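Local coordinates for cyclic UMP-AMP synthase (Rhodothermus marinus SG0.5JP17-172, PDB 6E0K), which makes the cyclic dinucleotide 3',3'-cUAMP from UTP and ATP, using magnesium, as a second messenger of a bacterial antiphage (CBASS) system, at residues Q66-F71 / C133-K138; Y34-G39 / S88-N93; Y149-T154 / Y167-Y172. One frame throughout, in Å; residues are numbered along the deposited sequence.

Contact 1 of 3, residues Q66-F71 / C133-K138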
loop_
_atom_site.group_PDB
_atom_site.type_symbol
_atom_site.label_atom_id
_atom_site.label_comp_id
_atom_site.label_asym_id
_atom_site.label_seq_id
_atom_site.Cartn_x
_atom_site.Cartn_y
_atom_site.Cartn_z
ATOM N N GLN A 66 8.502 -12.816 -3.138
ATOM C CA GLN A 66 8.431 -13.335 -1.773
ATOM C C GLN A 66 8.820 -14.806 -1.734
ATOM O O GLN A 66 8.204 -15.640 -2.411
ATOM C CB GLN A 66 7.026 -13.135 -1.200
ATOM C CG GLN A 66 6.855 -13.777 0.177
ATOM C CD GLN A 66 5.540 -13.401 0.832
ATOM O OE1 GLN A 66 5.107 -12.245 0.758
ATOM N NE2 GLN A 66 4.907 -14.362 1.501
ATOM N N LEU A 67 9.831 -15.127 -0.925
ATOM C CA LEU A 67 10.240 -16.510 -0.726
ATOM C C LEU A 67 9.354 -17.146 0.333
ATOM O O LEU A 67 9.185 -16.586 1.421
ATOM C CB LEU A 67 11.704 -16.564 -0.292
ATOM C CG LEU A 67 12.264 -17.968 -0.138
ATOM C CD1 LEU A 67 12.327 -18.626 -1.494
ATOM C CD2 LEU A 67 13.632 -17.933 0.542
ATOM N N ASN A 68 8.777 -18.309 0.015
ATOM C CA ASN A 68 7.878 -19.004 0.931
ATOM C C ASN A 68 8.383 -20.361 1.385
ATOM O O ASN A 68 7.693 -21.029 2.164
ATOM C CB ASN A 68 6.498 -19.175 0.286
ATOM C CG ASN A 68 5.759 -17.873 0.169
ATOM O OD1 ASN A 68 5.674 -17.126 1.142
ATOM N ND2 ASN A 68 5.220 -17.586 -1.013
ATOM N N SER A 69 9.557 -20.789 0.936
ATOM C CA SER A 69 10.057 -22.088 1.368
ATOM C C SER A 69 10.610 -22.037 2.779
ATOM O O SER A 69 10.782 -23.080 3.416
ATOM C CB SER A 69 11.128 -22.571 0.396
ATOM O OG SER A 69 12.204 -21.646 0.367
ATOM N N VAL A 70 10.910 -20.846 3.273
ATOM C CA VAL A 70 11.350 -20.634 4.639
ATOM C C VAL A 70 10.629 -19.391 5.131
ATOM O O VAL A 70 10.036 -18.644 4.347
ATOM C CB VAL A 70 12.874 -20.464 4.738
ATOM C CG1 VAL A 70 13.585 -21.707 4.186
ATOM C CG2 VAL A 70 13.315 -19.240 3.983
ATOM N N PHE A 71 10.669 -19.177 6.443
ATOM C CA PHE A 71 9.974 -18.034 7.015
ATOM C C PHE A 71 10.737 -17.474 8.201
ATOM O O PHE A 71 11.269 -18.219 9.027
ATOM C CB PHE A 71 8.541 -18.377 7.443
ATOM C CG PHE A 71 8.441 -19.576 8.321
ATOM C CD1 PHE A 71 8.469 -19.454 9.703
ATOM C CD2 PHE A 71 8.324 -20.841 7.758
ATOM C CE1 PHE A 71 8.390 -20.576 10.510
ATOM C CE2 PHE A 71 8.244 -21.964 8.564
ATOM C CZ PHE A 71 8.275 -21.831 9.940
ATOM N N CYS A 133 11.613 -10.174 -0.424
ATOM C CA CYS A 133 11.253 -10.429 0.969
ATOM C C CYS A 133 11.084 -11.920 1.209
ATOM O O CYS A 133 11.001 -12.714 0.278
ATOM C CB CYS A 133 9.976 -9.683 1.354
ATOM S SG CYS A 133 8.534 -10.077 0.333
ATOM N N ILE A 134 11.042 -12.293 2.489
ATOM C CA ILE A 134 10.771 -13.662 2.905
ATOM C C ILE A 134 9.494 -13.657 3.734
ATOM O O ILE A 134 9.188 -12.686 4.437
ATOM C CB ILE A 134 11.958 -14.252 3.698
ATOM C CG1 ILE A 134 13.187 -14.385 2.797
ATOM C CG2 ILE A 134 11.596 -15.607 4.285
ATOM C CD1 ILE A 134 14.360 -15.001 3.504
ATOM N N GLN A 135 8.722 -14.729 3.615
ATOM C CA GLN A 135 7.512 -14.880 4.414
ATOM C C GLN A 135 7.831 -14.649 5.889
ATOM O O GLN A 135 8.854 -15.107 6.387
ATOM C CB GLN A 135 6.947 -16.286 4.212
ATOM C CG GLN A 135 5.648 -16.563 4.937
ATOM C CD GLN A 135 5.237 -18.017 4.792
ATOM O OE1 GLN A 135 5.125 -18.743 5.776
ATOM N NE2 GLN A 135 5.037 -18.456 3.552
ATOM N N TYR A 136 6.970 -13.895 6.565
ATOM C CA TYR A 136 7.088 -13.640 7.995
ATOM C C TYR A 136 5.844 -14.190 8.676
ATOM O O TYR A 136 4.726 -13.941 8.218
ATOM C CB TYR A 136 7.223 -12.140 8.281
ATOM C CG TYR A 136 7.408 -11.841 9.751
ATOM C CD1 TYR A 136 8.667 -11.883 10.324
ATOM C CD2 TYR A 136 6.322 -11.530 10.564
ATOM C CE1 TYR A 136 8.853 -11.604 11.685
ATOM C CE2 TYR A 136 6.491 -11.260 11.905
ATOM C CZ TYR A 136 7.755 -11.296 12.464
ATOM O OH TYR A 136 7.907 -11.017 13.797
ATOM N N ARG A 137 6.035 -14.957 9.744
ATOM C CA ARG A 137 4.924 -15.503 10.513
ATOM C C ARG A 137 4.917 -14.863 11.891
ATOM O O ARG A 137 5.868 -15.030 12.665
ATOM C CB ARG A 137 5.043 -17.023 10.644
ATOM C CG ARG A 137 4.943 -17.758 9.312
ATOM C CD ARG A 137 4.879 -19.263 9.555
ATOM N NE ARG A 137 4.920 -20.021 8.307
ATOM C CZ ARG A 137 4.855 -21.346 8.245
ATOM N NH1 ARG A 137 4.744 -22.066 9.355
ATOM N NH2 ARG A 137 4.904 -21.953 7.061
ATOM N N LYS A 138 3.829 -14.167 12.211
ATOM C CA LYS A 138 3.630 -13.600 13.533
ATOM C C LYS A 138 2.773 -14.575 14.326
ATOM O O LYS A 138 1.576 -14.727 14.054
ATOM C CB LYS A 138 2.975 -12.223 13.442
ATOM C CG LYS A 138 2.751 -11.597 14.810
ATOM C CD LYS A 138 2.338 -10.135 14.693
ATOM C CE LYS A 138 1.075 -9.968 13.866
ATOM N NZ LYS A 138 0.621 -8.538 13.893
HETATM O O HOH W 1 6.595 -21.398 4.468
#

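Contact 2 of 3, residues Y34-G39 / S88-N93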
loop_
_atom_site.group_PDB
_atom_site.type_symbol
_atom_site.label_atom_id
_atom_site.label_comp_id
_atom_site.label_asym_id
_atom_site.label_seq_id
_atom_site.Cartn_x
_atom_site.Cartn_y
_atom_site.Cartn_z
ATOM N N TYR A 34 15.079 -18.554 -14.074
ATOM C CA TYR A 34 16.196 -18.773 -13.170
ATOM C C TYR A 34 16.067 -20.122 -12.470
ATOM O O TYR A 34 14.962 -20.633 -12.262
ATOM C CB TYR A 34 16.230 -17.639 -12.147
ATOM C CG TYR A 34 17.498 -17.520 -11.328
ATOM C CD1 TYR A 34 18.648 -16.963 -11.874
ATOM C CD2 TYR A 34 17.529 -17.916 -9.994
ATOM C CE1 TYR A 34 19.803 -16.832 -11.125
ATOM C CE2 TYR A 34 18.683 -17.792 -9.240
ATOM C CZ TYR A 34 19.813 -17.238 -9.807
ATOM O OH TYR A 34 20.965 -17.101 -9.071
ATOM N N LYS A 35 17.211 -20.708 -12.114
ATOM C CA LYS A 35 17.228 -21.967 -11.375
ATOM C C LYS A 35 17.350 -21.642 -9.891
ATOM O O LYS A 35 18.391 -21.157 -9.435
ATOM C CB LYS A 35 18.366 -22.870 -11.847
ATOM C CG LYS A 35 18.380 -24.228 -11.159
ATOM C CD LYS A 35 19.532 -25.099 -11.636
ATOM C CE LYS A 35 19.550 -26.445 -10.910
ATOM N NZ LYS A 35 18.325 -27.260 -11.184
ATOM N N TRP A 36 16.290 -21.916 -9.139
ATOM C CA TRP A 36 16.217 -21.501 -7.743
ATOM C C TRP A 36 16.792 -22.581 -6.840
ATOM O O TRP A 36 16.326 -23.727 -6.887
ATOM C CB TRP A 36 14.786 -21.187 -7.368
ATOM C CG TRP A 36 14.330 -20.016 -8.162
ATOM C CD1 TRP A 36 13.641 -20.041 -9.333
ATOM C CD2 TRP A 36 14.623 -18.646 -7.893
ATOM N NE1 TRP A 36 13.446 -18.758 -9.795
ATOM C CE2 TRP A 36 14.036 -17.882 -8.920
ATOM C CE3 TRP A 36 15.293 -17.984 -6.855
ATOM C CZ2 TRP A 36 14.114 -16.494 -8.954
ATOM C CZ3 TRP A 36 15.367 -16.614 -6.885
ATOM C CH2 TRP A 36 14.783 -15.876 -7.931
ATOM N N PRO A 37 17.783 -22.274 -6.021
ATOM C CA PRO A 37 18.423 -23.340 -5.243
ATOM C C PRO A 37 17.608 -23.792 -4.040
ATOM O O PRO A 37 17.778 -24.921 -3.570
ATOM C CB PRO A 37 19.752 -22.705 -4.816
ATOM C CG PRO A 37 19.474 -21.252 -4.758
ATOM C CD PRO A 37 18.471 -20.979 -5.860
ATOM N N LYS A 38 16.730 -22.937 -3.522
ATOM C CA LYS A 38 16.081 -23.233 -2.246
ATOM C C LYS A 38 14.635 -22.776 -2.258
ATOM O O LYS A 38 14.112 -22.279 -1.256
ATOM C CB LYS A 38 16.839 -22.588 -1.082
ATOM C CG LYS A 38 18.307 -22.994 -0.962
ATOM C CD LYS A 38 18.475 -24.384 -0.365
ATOM C CE LYS A 38 19.947 -24.777 -0.293
ATOM N NZ LYS A 38 20.577 -24.838 -1.640
ATOM N N GLY A 39 13.963 -22.938 -3.381
ATOM C CA GLY A 39 12.576 -22.525 -3.403
ATOM C C GLY A 39 12.377 -21.406 -4.405
ATOM O O GLY A 39 13.159 -20.448 -4.477
ATOM N N SER A 88 16.890 -22.302 8.517
ATOM C CA SER A 88 17.195 -22.250 7.095
ATOM C C SER A 88 18.638 -21.829 6.905
ATOM O O SER A 88 19.066 -20.814 7.465
ATOM C CB SER A 88 16.291 -21.248 6.382
ATOM O OG SER A 88 16.750 -21.016 5.048
ATOM N N ASP A 89 19.383 -22.583 6.099
ATOM C CA ASP A 89 20.732 -22.139 5.783
ATOM C C ASP A 89 20.745 -21.130 4.647
ATOM O O ASP A 89 21.785 -20.521 4.394
ATOM C CB ASP A 89 21.628 -23.335 5.452
ATOM C CG ASP A 89 21.148 -24.128 4.249
ATOM O OD1 ASP A 89 20.138 -23.754 3.616
ATOM O OD2 ASP A 89 21.795 -25.150 3.937
ATOM N N TYR A 90 19.602 -20.923 4.004
ATOM C CA TYR A 90 19.436 -19.971 2.921
ATOM C C TYR A 90 18.861 -18.697 3.523
ATOM O O TYR A 90 17.780 -18.721 4.127
ATOM C CB TYR A 90 18.500 -20.572 1.877
ATOM C CG TYR A 90 18.313 -19.830 0.577
ATOM C CD1 TYR A 90 19.344 -19.706 -0.337
ATOM C CD2 TYR A 90 17.064 -19.325 0.240
ATOM C CE1 TYR A 90 19.134 -19.079 -1.561
ATOM C CE2 TYR A 90 16.850 -18.694 -0.960
ATOM C CZ TYR A 90 17.880 -18.571 -1.850
ATOM O OH TYR A 90 17.665 -17.953 -3.068
ATOM N N THR A 91 19.591 -17.602 3.390
ATOM C CA THR A 91 19.247 -16.369 4.086
ATOM C C THR A 91 18.522 -15.395 3.166
ATOM O O THR A 91 18.505 -15.546 1.948
ATOM C CB THR A 91 20.501 -15.683 4.617
ATOM O OG1 THR A 91 21.313 -15.287 3.511
ATOM C CG2 THR A 91 21.306 -16.628 5.514
ATOM N N TRP A 92 17.953 -14.348 3.777
ATOM C CA TRP A 92 17.399 -13.268 2.969
ATOM C C TRP A 92 18.472 -12.679 2.062
ATOM O O TRP A 92 18.217 -12.376 0.889
ATOM C CB TRP A 92 16.784 -12.192 3.878
ATOM C CG TRP A 92 16.308 -10.992 3.141
ATOM C CD1 TRP A 92 15.057 -10.789 2.614
ATOM C CD2 TRP A 92 17.073 -9.833 2.809
ATOM N NE1 TRP A 92 15.001 -9.570 1.991
ATOM C CE2 TRP A 92 16.226 -8.963 2.089
ATOM C CE3 TRP A 92 18.394 -9.443 3.053
ATOM C CZ2 TRP A 92 16.655 -7.729 1.615
ATOM C CZ3 TRP A 92 18.817 -8.215 2.573
ATOM C CH2 TRP A 92 17.952 -7.373 1.868
ATOM N N ASN A 93 19.690 -12.537 2.590
ATOM C CA ASN A 93 20.805 -12.026 1.806
ATOM C C ASN A 93 21.089 -12.916 0.591
ATOM O O ASN A 93 21.277 -12.417 -0.528
ATOM C CB ASN A 93 22.018 -11.908 2.731
ATOM C CG ASN A 93 23.227 -11.337 2.052
ATOM O OD1 ASN A 93 23.160 -10.295 1.406
ATOM N ND2 ASN A 93 24.354 -12.016 2.203
HETATM O O HOH W 2 15.865 -20.109 -4.018
#

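Contact 3 of 3, residues Y149-T154 / Y167-Y172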
loop_
_atom_site.group_PDB
_atom_site.type_symbol
_atom_site.label_atom_id
_atom_site.label_comp_id
_atom_site.label_asym_id
_atom_site.label_seq_id
_atom_site.Cartn_x
_atom_site.Cartn_y
_atom_site.Cartn_z
ATOM N N TYR A 149 -1.122 -18.495 13.068
ATOM C CA TYR A 149 -0.211 -17.376 12.899
ATOM C C TYR A 149 -0.794 -16.442 11.855
ATOM O O TYR A 149 -1.669 -16.822 11.075
ATOM C CB TYR A 149 1.196 -17.828 12.475
ATOM C CG TYR A 149 1.240 -18.573 11.159
ATOM C CD1 TYR A 149 1.350 -17.897 9.939
ATOM C CD2 TYR A 149 1.195 -19.956 11.137
ATOM C CE1 TYR A 149 1.408 -18.604 8.732
ATOM C CE2 TYR A 149 1.246 -20.661 9.946
ATOM C CZ TYR A 149 1.351 -19.986 8.756
ATOM O OH TYR A 149 1.406 -20.715 7.587
ATOM N N ILE A 150 -0.284 -15.221 11.842
ATOM C CA ILE A 150 -0.646 -14.220 10.847
ATOM C C ILE A 150 0.531 -14.067 9.898
ATOM O O ILE A 150 1.674 -13.889 10.336
ATOM C CB ILE A 150 -1.025 -12.892 11.520
ATOM C CG1 ILE A 150 -2.255 -13.105 12.401
ATOM C CG2 ILE A 150 -1.306 -11.818 10.468
ATOM C CD1 ILE A 150 -2.587 -11.937 13.278
ATOM N N GLU A 151 0.258 -14.143 8.597
ATOM C CA GLU A 151 1.316 -14.155 7.598
ATOM C C GLU A 151 1.544 -12.754 7.054
ATOM O O GLU A 151 0.590 -12.081 6.632
ATOM C CB GLU A 151 0.998 -15.102 6.441
ATOM C CG GLU A 151 2.186 -15.273 5.503
ATOM C CD GLU A 151 1.814 -15.916 4.185
ATOM O OE1 GLU A 151 1.286 -17.044 4.209
ATOM O OE2 GLU A 151 2.050 -15.291 3.130
ATOM N N GLY A 152 2.803 -12.331 7.063
ATOM C CA GLY A 152 3.272 -11.151 6.375
ATOM C C GLY A 152 4.528 -11.484 5.597
ATOM O O GLY A 152 4.727 -12.611 5.147
ATOM N N MET A 153 5.381 -10.477 5.440
ATOM C CA MET A 153 6.681 -10.685 4.826
ATOM C C MET A 153 7.656 -9.717 5.468
ATOM O O MET A 153 7.261 -8.762 6.144
ATOM C CB MET A 153 6.631 -10.508 3.297
ATOM C CG MET A 153 5.981 -9.217 2.816
ATOM S SD MET A 153 7.074 -7.788 2.976
ATOM C CE MET A 153 6.549 -6.790 1.566
ATOM N N THR A 154 8.943 -9.969 5.257
ATOM C CA THR A 154 9.947 -9.128 5.884
ATOM C C THR A 154 11.175 -9.015 4.990
ATOM O O THR A 154 11.460 -9.896 4.171
ATOM C CB THR A 154 10.330 -9.668 7.279
ATOM O OG1 THR A 154 11.147 -8.712 7.972
ATOM C CG2 THR A 154 11.082 -10.974 7.164
ATOM N N TYR A 167 2.426 -6.433 5.598
ATOM C CA TYR A 167 1.326 -7.380 5.415
ATOM C C TYR A 167 0.503 -7.026 4.181
ATOM O O TYR A 167 -0.710 -6.806 4.273
ATOM C CB TYR A 167 0.440 -7.403 6.655
ATOM C CG TYR A 167 1.159 -7.788 7.929
ATOM C CD1 TYR A 167 1.770 -6.833 8.732
ATOM C CD2 TYR A 167 1.218 -9.119 8.317
ATOM C CE1 TYR A 167 2.434 -7.221 9.922
ATOM C CE2 TYR A 167 1.860 -9.506 9.481
ATOM C CZ TYR A 167 2.468 -8.561 10.270
ATOM O OH TYR A 167 3.113 -8.978 11.425
ATOM N N PRO A 168 1.127 -6.978 3.003
ATOM C CA PRO A 168 0.386 -6.528 1.810
ATOM C C PRO A 168 -0.780 -7.425 1.432
ATOM O O PRO A 168 -1.790 -6.926 0.908
ATOM C CB PRO A 168 1.463 -6.516 0.716
ATOM C CG PRO A 168 2.463 -7.548 1.170
ATOM C CD PRO A 168 2.498 -7.419 2.670
ATOM N N LYS A 169 -0.682 -8.737 1.668
ATOM C CA LYS A 169 -1.800 -9.606 1.322
ATOM C C LYS A 169 -3.024 -9.292 2.172
ATOM O O LYS A 169 -4.154 -9.334 1.673
ATOM C CB LYS A 169 -1.406 -11.070 1.486
ATOM C CG LYS A 169 -0.269 -11.497 0.584
ATOM C CD LYS A 169 0.019 -12.964 0.789
ATOM C CE LYS A 169 1.118 -13.442 -0.154
ATOM N NZ LYS A 169 1.450 -14.876 0.090
ATOM N N LEU A 170 -2.822 -9.003 3.462
ATOM C CA LEU A 170 -3.948 -8.650 4.318
ATOM C C LEU A 170 -4.490 -7.273 3.975
ATOM O O LEU A 170 -5.708 -7.055 4.017
ATOM C CB LEU A 170 -3.546 -8.695 5.788
ATOM C CG LEU A 170 -3.253 -10.102 6.284
ATOM C CD1 LEU A 170 -2.808 -10.032 7.732
ATOM C CD2 LEU A 170 -4.483 -10.961 6.132
ATOM N N HIS A 171 -3.604 -6.331 3.647
ATOM C CA HIS A 171 -4.053 -5.032 3.142
ATOM C C HIS A 171 -4.995 -5.220 1.955
ATOM O O HIS A 171 -6.089 -4.646 1.920
ATOM C CB HIS A 171 -2.843 -4.172 2.758
ATOM C CG HIS A 171 -3.201 -2.816 2.231
ATOM N ND1 HIS A 171 -3.201 -1.688 3.019
ATOM C CD2 HIS A 171 -3.567 -2.409 0.990
ATOM C CE1 HIS A 171 -3.557 -0.643 2.293
ATOM N NE2 HIS A 171 -3.779 -1.052 1.057
ATOM N N TYR A 172 -4.597 -6.054 0.992
ATOM C CA TYR A 172 -5.434 -6.287 -0.183
ATOM C C TYR A 172 -6.746 -6.968 0.188
ATOM O O TYR A 172 -7.831 -6.542 -0.232
ATOM C CB TYR A 172 -4.673 -7.122 -1.216
ATOM C CG TYR A 172 -5.579 -7.556 -2.324
ATOM C CD1 TYR A 172 -6.057 -6.628 -3.232
ATOM C CD2 TYR A 172 -5.983 -8.877 -2.450
ATOM C CE1 TYR A 172 -6.901 -7.010 -4.252
ATOM C CE2 TYR A 172 -6.825 -9.269 -3.470
ATOM C CZ TYR A 172 -7.291 -8.317 -4.360
ATOM O OH TYR A 172 -8.132 -8.678 -5.391
HETATM O O HOH W 3 -0.550 -10.844 4.877
#

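Contact 1 of 3, residues Q66-F71 / C133-K138
The guanidinium of Arg137 lies flat on the ring of Phe71, the two planes only 5° apart and their centres 3.7 Å from each other, a stacked cation-pi pair; CD of the Arg137 side chain adds a CH-pi contact to the same ring face. These groups decorate a parallel strand pair in the central sheet of the nucleotidyltransferase fold: Leu67 N donates to Cys133 O, and Gln135 N to Leu67 O, before the chain turns a corner at Ser69 and Val70. At the edge of the guanidinium, and in its plane, Arg137 NE donates to Gln135 OE1 at 2.8 Å, almost straight, which fixes its rotation; Arg137 NH1 turns to Tyr139. Phe85 meets the Phe71 ring edge-to-face. On the face bearing Leu67 and Ile134, Leu67 CB packs on Ile134 CG1; past the corner Val70 CG2 meets Ile134 CG2. On the face bearing Gln66 and Cys133, Gln66 CB rests on Cys133 SG at 3.7 Å, while the extended side chain of Gln66 sends OE1 to Tyr44. Asn68 OD1 collects two amide donors. Gln66 NE2 reaches Asn68 OD1 in the carbonyl plane, on a lone pair (2.9 Å), whereas Gln135 NE2, 2.8 Å from Asn68 OD1, sits 40° above that plane.

Contact 2 of 3, residues Y34-G39 / S88-N93
Tyr90 and Lys38 meet with the aliphatic root of the lysine lying over one face of the phenol ring. Lys38 CB stands 3.6 Å from the Tyr90 ring centroid, 18° off the normal, in a CH-pi contact, and Lys38 CG follows at 3.5 Å from Tyr90 CD1. The lysine chain bends at chi2 (-77°) and again at chi4, which carries its amine off the ring and back to its own segment, where NZ makes a weak bond to Pro37 O. Asp89 OD1 lies 5.4 Å from Lys38 NZ, too far for a salt bridge. Pro37 supplies the third piece, its CG 3.9 Å from Tyr90 CE1. In the nucleotidyltransferase domain this joins the loop between helix 18-32 and strand 42-45 to the turn that leads into helix 92-107. Tyr90 OH has its main partner in that helix, Asp98. A water accepts from Lys38 N, donates to Gly39 O and makes a weak bond to Tyr90 OH. Direct contact between the two segments is thus carried by carbon-to-ring contacts, that of Lys38 over a face, with polarity handled by the water and by Asp98; Asp89 could favour the charge on Lys38 by a longer-range attraction.

Contact 3 of 3, residues Y149-T154 / Y167-Y172
Glu151 and Lys169 supply the charged part of this contact, a salt bridge in which Lys169 NZ donates to Glu151 OE2 at 3.1 Å. The carboxylate oxygen uses its syn lone pair, the one on the side of the other oxygen. The glutamate's backbone bond to CB leads away from the helix, yet its extended chain brings the acid round to the lysine, which is itself fully stretched beyond CG. Lys169 NZ also forms a salt bridge with Glu42, so the ammonium is shared by two carboxylates and its positive charge is probably stabilised; Gln66 NE2 adds a weak bond to Glu151 OE2.

Apolar contacts run beside this polar pair. Ile150 CG2 meets Leu170 CD1 at 3.6 Å and the Tyr167 ring at CE2, crossing each side chain at about a right angle. Farther along the strand, Met153 CG packs on Pro168 CD, 3.9 Å apart, in the first turn of the helix. Strand 150-157 and strand 162-166 form an antiparallel hairpin at the edge of the central sheet of this nucleotidyltransferase, and the chain runs straight from it into helix 168-181, with Tyr167 as N-cap residue. The packed corner adjoins the nucleotide site: Pro168 touches Gln46, which binds both UTP and ATP, and Met153 touches the UTP-binding Asn166.

Backbone against ring makes the third kind of contact. Glu151 O lies in the plane of the Tyr167 ring, at its edge, 3.5 Å from Tyr167 CD2. Gly152 CA comes equally near that same CD2, its bare CA letting the ring lie directly against the strand backbone. With CG beside the backbone N (chi1 -59°), the tyrosine runs its ring across the strand, the CD2 and CE2 side against Gly152 and OH going on toward Lys138 of the next strand.

In the fold
From the N terminus, the loop 34-39 after helix 18-32 comes first, then 66-71 at the end of strand 61-68. Contact 2 closes when the chain returns at 88-93, before contact 1 closes at 133-138, so their segments alternate and the two loops cross. They touch where Ser69 OG meets Lys38 O at 2.6 Å, a probable hydrogen bond, and where Ile134 packs on Trp92. Contact 3 follows in series, its short loop holding the end of strand 150-157, a turn and strand 162-166. Strands 127-138 and 150-157 are antiparallel neighbours, so contacts 1 and 3 share one sheet. Together the three tie an outer loop, the sheet and helices 92-107 and 168-181.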